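Local structure of lectin 2 (Agrocybe aegerita, 4TQJ) at residues F24-V29 / V44-N50; V335-R339 / W389-T393. The protein binds N-acetylglucosamine at the non-reducing end of glycans, acting as a fungal sugar-binding lectin. The protein carries 1 engineered substitution. All coordinates share one frame; numbering follows the deposited sequence.

Contact 1: F24-V29 / V44-N50; sequences FGLDGV and VKNFAQN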
loop_
_atom_site.group_PDB
_atom_site.type_symbol
_atom_site.label_atom_id
_atom_site.label_comp_id
_atom_site.label_asym_id
_atom_site.label_seq_id
_atom_site.Cartn_x
_atom_site.Cartn_y
_atom_site.Cartn_z
ATOM N N PHE A 24 5.755 12.778 -14.112
ATOM C CA PHE A 24 5.712 12.708 -15.563
ATOM C C PHE A 24 6.987 13.357 -16.074
ATOM O O PHE A 24 7.032 14.560 -16.302
ATOM C CB PHE A 24 4.475 13.409 -16.112
ATOM C CG PHE A 24 3.191 12.734 -15.729
ATOM C CD1 PHE A 24 2.613 11.782 -16.565
ATOM C CD2 PHE A 24 2.585 13.018 -14.517
ATOM C CE1 PHE A 24 1.428 11.147 -16.209
ATOM C CE2 PHE A 24 1.407 12.394 -14.149
ATOM C CZ PHE A 24 0.826 11.456 -14.991
ATOM N N GLY A 25 8.036 12.553 -16.205
ATOM C CA GLY A 25 9.344 13.060 -16.574
ATOM C C GLY A 25 9.449 13.242 -18.076
ATOM O O GLY A 25 8.464 13.069 -18.802
ATOM N N LEU A 26 10.644 13.583 -18.548
ATOM C CA LEU A 26 10.857 13.841 -19.969
ATOM C C LEU A 26 10.701 12.580 -20.820
ATOM O O LEU A 26 10.277 12.653 -21.968
ATOM C CB LEU A 26 12.246 14.435 -20.187
ATOM C CG LEU A 26 12.490 15.774 -19.500
ATOM C CD1 LEU A 26 13.978 16.174 -19.601
ATOM C CD2 LEU A 26 11.555 16.853 -20.075
ATOM N N ASP A 27 11.044 11.427 -20.252
ATOM C CA ASP A 27 11.079 10.190 -21.028
ATOM C C ASP A 27 9.970 9.218 -20.637
ATOM O O ASP A 27 9.933 8.074 -21.106
ATOM C CB ASP A 27 12.444 9.506 -20.901
ATOM C CG ASP A 27 13.610 10.416 -21.302
ATOM O OD1 ASP A 27 13.469 11.250 -22.221
ATOM O OD2 ASP A 27 14.686 10.277 -20.695
ATOM N N GLY A 28 9.066 9.670 -19.779
ATOM C CA GLY A 28 7.946 8.840 -19.384
ATOM C C GLY A 28 7.625 8.979 -17.915
ATOM O O GLY A 28 8.236 9.776 -17.209
ATOM N N VAL A 29 6.672 8.182 -17.463
ATOM C CA VAL A 29 6.192 8.225 -16.091
ATOM C C VAL A 29 7.169 7.525 -15.150
ATOM O O VAL A 29 7.454 6.335 -15.297
ATOM C CB VAL A 29 4.818 7.548 -15.998
ATOM C CG1 VAL A 29 4.221 7.703 -14.598
ATOM C CG2 VAL A 29 3.884 8.117 -17.058
ATOM N N VAL A 44 6.125 3.679 -17.462
ATOM C CA VAL A 44 5.431 3.804 -18.745
ATOM C C VAL A 44 6.153 4.778 -19.664
ATOM O O VAL A 44 6.356 5.946 -19.302
ATOM C CB VAL A 44 3.986 4.336 -18.563
ATOM C CG1 VAL A 44 3.319 4.547 -19.919
ATOM C CG2 VAL A 44 3.172 3.393 -17.707
ATOM N N LYS A 45 6.538 4.303 -20.845
ATOM C CA LYS A 45 7.211 5.143 -21.831
ATOM C C LYS A 45 6.192 5.906 -22.658
ATOM O O LYS A 45 5.991 5.632 -23.845
ATOM C CB LYS A 45 8.117 4.304 -22.738
ATOM C CG LYS A 45 9.377 3.801 -22.039
ATOM C CD LYS A 45 10.165 2.827 -22.909
ATOM C CE LYS A 45 11.541 2.538 -22.312
ATOM N NZ LYS A 45 11.470 2.064 -20.902
ATOM N N ASN A 46 5.541 6.863 -22.014
ATOM C CA ASN A 46 4.512 7.655 -22.647
ATOM C C ASN A 46 4.120 8.776 -21.675
ATOM O O ASN A 46 4.731 8.907 -20.622
ATOM C CB ASN A 46 3.318 6.766 -23.002
ATOM C CG ASN A 46 2.563 7.262 -24.229
ATOM O OD1 ASN A 46 2.311 8.456 -24.376
ATOM N ND2 ASN A 46 2.204 6.339 -25.122
ATOM N N PHE A 47 3.129 9.587 -22.029
ATOM C CA PHE A 47 2.703 10.684 -21.160
ATOM C C PHE A 47 3.834 11.667 -20.863
ATOM O O PHE A 47 3.867 12.269 -19.798
ATOM C CB PHE A 47 2.185 10.133 -19.835
ATOM C CG PHE A 47 0.999 9.237 -19.976
ATOM C CD1 PHE A 47 -0.252 9.766 -20.258
ATOM C CD2 PHE A 47 1.124 7.864 -19.810
ATOM C CE1 PHE A 47 -1.363 8.937 -20.377
ATOM C CE2 PHE A 47 0.023 7.035 -19.933
ATOM C CZ PHE A 47 -1.221 7.573 -20.214
ATOM N N ALA A 48 4.748 11.845 -21.808
ATOM C CA ALA A 48 5.969 12.591 -21.535
ATOM C C ALA A 48 6.362 13.567 -22.648
ATOM O O ALA A 48 5.943 13.418 -23.801
ATOM C CB ALA A 48 7.112 11.617 -21.255
ATOM N N GLN A 49 7.173 14.559 -22.285
ATOM C CA GLN A 49 7.692 15.550 -23.221
ATOM C C GLN A 49 8.347 14.865 -24.418
ATOM O O GLN A 49 8.148 15.261 -25.567
ATOM C CB GLN A 49 8.741 16.426 -22.521
ATOM C CG GLN A 49 9.310 17.543 -23.386
ATOM C CD GLN A 49 8.345 18.702 -23.546
ATOM O OE1 GLN A 49 7.345 18.795 -22.837
ATOM N NE2 GLN A 49 8.647 19.598 -24.476
ATOM N N ASN A 50 9.130 13.830 -24.137
ATOM C CA ASN A 50 9.864 13.126 -25.183
ATOM C C ASN A 50 9.396 11.695 -25.402
ATOM O O ASN A 50 10.133 10.874 -25.940
ATOM C CB ASN A 50 11.365 13.170 -24.901
ATOM C CG ASN A 50 11.877 14.584 -24.770
ATOM O OD1 ASN A 50 11.453 15.473 -25.509
ATOM N ND2 ASN A 50 12.783 14.811 -23.817
HETATM O O HOH W 1 6.914 15.340 -19.480
HETATM O O HOH W 2 12.431 9.209 -24.673
#

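Contact 2: V335-R339 / W389-T393; sequences VSKHR and WAPET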
loop_
_atom_site.group_PDB
_atom_site.type_symbol
_atom_site.label_atom_id
_atom_site.label_comp_id
_atom_site.label_asym_id
_atom_site.label_seq_id
_atom_site.Cartn_x
_atom_site.Cartn_y
_atom_site.Cartn_z
ATOM N N VAL A 335 9.905 29.046 -6.572
ATOM C CA VAL A 335 8.667 28.499 -7.100
ATOM C C VAL A 335 8.845 28.035 -8.549
ATOM O O VAL A 335 8.198 27.083 -8.985
ATOM C CB VAL A 335 7.536 29.546 -7.009
ATOM C CG1 VAL A 335 6.231 28.965 -7.493
ATOM C CG2 VAL A 335 7.393 30.053 -5.568
ATOM N N SER A 336 9.732 28.698 -9.289
ATOM C CA SER A 336 9.909 28.399 -10.715
ATOM C C SER A 336 10.728 27.143 -11.019
ATOM O O SER A 336 10.662 26.624 -12.135
ATOM C CB SER A 336 10.543 29.579 -11.432
ATOM O OG SER A 336 11.818 29.845 -10.887
ATOM N N LYS A 337 11.493 26.652 -10.046
ATOM C CA LYS A 337 12.372 25.511 -10.278
ATOM C C LYS A 337 12.110 24.336 -9.368
ATOM O O LYS A 337 12.373 23.185 -9.726
ATOM C CB LYS A 337 13.836 25.917 -10.111
ATOM C CG LYS A 337 14.358 26.844 -11.172
ATOM C CD LYS A 337 15.870 26.973 -11.068
ATOM C CE LYS A 337 16.405 27.818 -12.210
ATOM N NZ LYS A 337 15.681 29.123 -12.351
ATOM N N HIS A 338 11.629 24.620 -8.167
ATOM C CA HIS A 338 11.575 23.585 -7.148
ATOM C C HIS A 338 10.135 23.241 -6.786
ATOM O O HIS A 338 9.216 24.046 -6.985
ATOM C CB HIS A 338 12.406 23.992 -5.924
ATOM C CG HIS A 338 13.770 24.506 -6.274
ATOM N ND1 HIS A 338 14.234 25.738 -5.861
ATOM C CD2 HIS A 338 14.770 23.955 -7.002
ATOM C CE1 HIS A 338 15.458 25.924 -6.324
ATOM N NE2 HIS A 338 15.806 24.859 -7.022
ATOM N N ARG A 339 9.939 22.025 -6.294
ATOM C CA ARG A 339 8.605 21.563 -5.951
ATOM C C ARG A 339 8.559 21.250 -4.470
ATOM O O ARG A 339 9.406 20.527 -3.962
ATOM C CB ARG A 339 8.247 20.324 -6.767
ATOM C CG ARG A 339 7.950 20.601 -8.233
ATOM C CD ARG A 339 7.533 19.324 -8.963
ATOM N NE ARG A 339 7.122 19.586 -10.345
ATOM C CZ ARG A 339 7.931 19.517 -11.399
ATOM N NH1 ARG A 339 9.200 19.187 -11.237
ATOM N NH2 ARG A 339 7.471 19.772 -12.621
ATOM N N TRP A 389 13.919 18.036 -14.356
ATOM C CA TRP A 389 12.551 18.126 -13.871
ATOM C C TRP A 389 11.978 19.535 -13.934
ATOM O O TRP A 389 11.292 19.985 -13.009
ATOM C CB TRP A 389 12.466 17.540 -12.468
ATOM C CG TRP A 389 12.571 16.044 -12.491
ATOM C CD1 TRP A 389 13.696 15.282 -12.284
ATOM C CD2 TRP A 389 11.509 15.128 -12.757
ATOM N NE1 TRP A 389 13.387 13.945 -12.402
ATOM C CE2 TRP A 389 12.048 13.824 -12.687
ATOM C CE3 TRP A 389 10.151 15.279 -13.040
ATOM C CZ2 TRP A 389 11.275 12.686 -12.897
ATOM C CZ3 TRP A 389 9.388 14.150 -13.251
ATOM C CH2 TRP A 389 9.950 12.868 -13.173
ATOM N N ALA A 390 12.259 20.223 -15.033
ATOM C CA ALA A 390 11.742 21.569 -15.233
ATOM C C ALA A 390 10.224 21.539 -15.230
ATOM O O ALA A 390 9.621 20.675 -15.852
ATOM C CB ALA A 390 12.253 22.164 -16.537
ATOM N N PRO A 391 9.608 22.485 -14.514
ATOM C CA PRO A 391 8.152 22.669 -14.422
ATOM C C PRO A 391 7.521 22.931 -15.784
ATOM O O PRO A 391 6.343 22.641 -15.962
ATOM C CB PRO A 391 8.018 23.902 -13.519
ATOM C CG PRO A 391 9.229 23.825 -12.635
ATOM C CD PRO A 391 10.333 23.323 -13.540
ATOM N N GLU A 392 8.293 23.452 -16.737
ATOM C CA GLU A 392 7.755 23.709 -18.070
ATOM C C GLU A 392 7.476 22.433 -18.870
ATOM O O GLU A 392 6.622 22.420 -19.767
ATOM C CB GLU A 392 8.706 24.605 -18.871
ATOM C CG GLU A 392 8.806 26.015 -18.358
ATOM C CD GLU A 392 9.737 26.147 -17.163
ATOM O OE1 GLU A 392 10.542 25.221 -16.910
ATOM O OE2 GLU A 392 9.657 27.186 -16.470
ATOM N N THR A 393 8.194 21.365 -18.534
ATOM C CA THR A 393 8.237 20.170 -19.368
ATOM C C THR A 393 7.869 18.888 -18.614
ATOM O O THR A 393 7.652 17.845 -19.223
ATOM C CB THR A 393 9.653 19.997 -19.931
ATOM O OG1 THR A 393 10.584 19.993 -18.843
ATOM C CG2 THR A 393 10.002 21.157 -20.856
#

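Contact 1: F24-V29 / V44-N50
F24 and F47 both place CG anti to their own carbonyl carbon (chi1 -66° and -61°), and these torsions cross the two side chains obliquely. The F24 ring turns its edge to F47, whose CB lies in the ring plane, 3.7 Å from F24 CD1. The CG2 branch of V29, also anti to its carbonyl carbon, runs up to F47 CB at 3.8 Å, so the F24 ring edge and the V29 methyl both bear on the F47 methylene from the same side. The polar ends of the contact are fastened through the backbone. V29 N donates to V44 O at 2.9 Å, the one antiparallel bridge here, a hydrogen-bonded pair; at the other end N50 N reaches L26 O at 2.7 Å, with 146° at the hydrogen.

Topologically, residues 24-29 form the hairpin connection between strands 20-25 and 28-32 of a four-stranded antiparallel propeller blade, while 44-50 leaves 41-44, one of its two edge strands, for the next blade. The departure is bent: K45 centres an inverse gamma turn, and F47 with A48 forms a G1 beta bulge. The side chain of N46 steadies the bend, its OD1 taking the F47 N-H and also the indole N-H of W54. A48 points its methyl into the hairpin, with CB 3.1 Å from G28 N and 3.2 Å from G25 O, so packing is tight at this spot. G28 adds a CA-H...O contact to N46 O at 3.4 Å. A water lies in hydrogen-bonding reach of G25 O and accepts from Q49 N. L26 CD2 lies alongside Q49 CB at 3.8 Å, the two side chains pointing the same way. Beyond the contact, I74 of strand 73-77 in the adjacent blade touches F24, V29 and F47.

Contact 2: V335-R339 / W389-T393
R339 and W389 stand on two irregular runs whose touching parts diverge by 137° in direction and come nearest, CA to CA, at K337 and A390, 6.4 Å apart. The wide spacing shows that side chains must do the bridging. R339 does most of it: its chain is extended from CG to NE, and this straight arm carries the guanidinium across to the backbone carbonyl of W389. NH1 donates to W389 O at 2.9 Å with 146° at the hydrogen; the oxygen lies near the guanidinium edge, though the donor is tilted out of the carbonyl plane. The guanidinium and the W389 indole stand almost perpendicular, 88° between planes, and NH1 comes within 3.9 Å of W389 CB. The second terminal nitrogen, NH2, passes P391 CA at 3.5 Å and is hydrogen-bonded to the T394 hydroxyl, so two bonds fix the rotation of the group.

R339 opens strand 339-343, the inner-edge strand of one propeller blade, whereas 389-393 leads into strand 395-399, which takes the same place in the neighbouring blade. The arginine therefore spans a boundary between blades, with C396 of that neighbouring strand also touching its side chain. The approach to the strand is a beta turn: T393 N returns to A390 O at 3.1 Å, with P391 and E392 at the corners. P391 presents CG to the other loop, 3.2 Å from S336 O and 4.3 Å from K337 CA, the former a close van der Waals approach of a pyrrolidine carbon to a carbonyl oxygen.

How the contacts relate
From the N terminus, contact 1 comes first: 44-50 folds back on the hairpin at 24-29 after 14 intervening residues. Contact 2 opens only after most of the propeller has been traced and closes a longer excursion, 49 residues, through the blade that begins with strand 339-343. The two are in series, neither nesting nor crossing. They nevertheless meet in space, centres about 15 Å apart: G25 CA lies 3.5 Å from W389 CH2, and L26 CD2 is as near to T393 OG1. Strand 395-399, which follows contact 2, completes the sheet begun by the N-terminal strands of contact 1, the closure by which this strand, near the C terminus, joins strands 20-25, 28-32 and 41-44 in one blade.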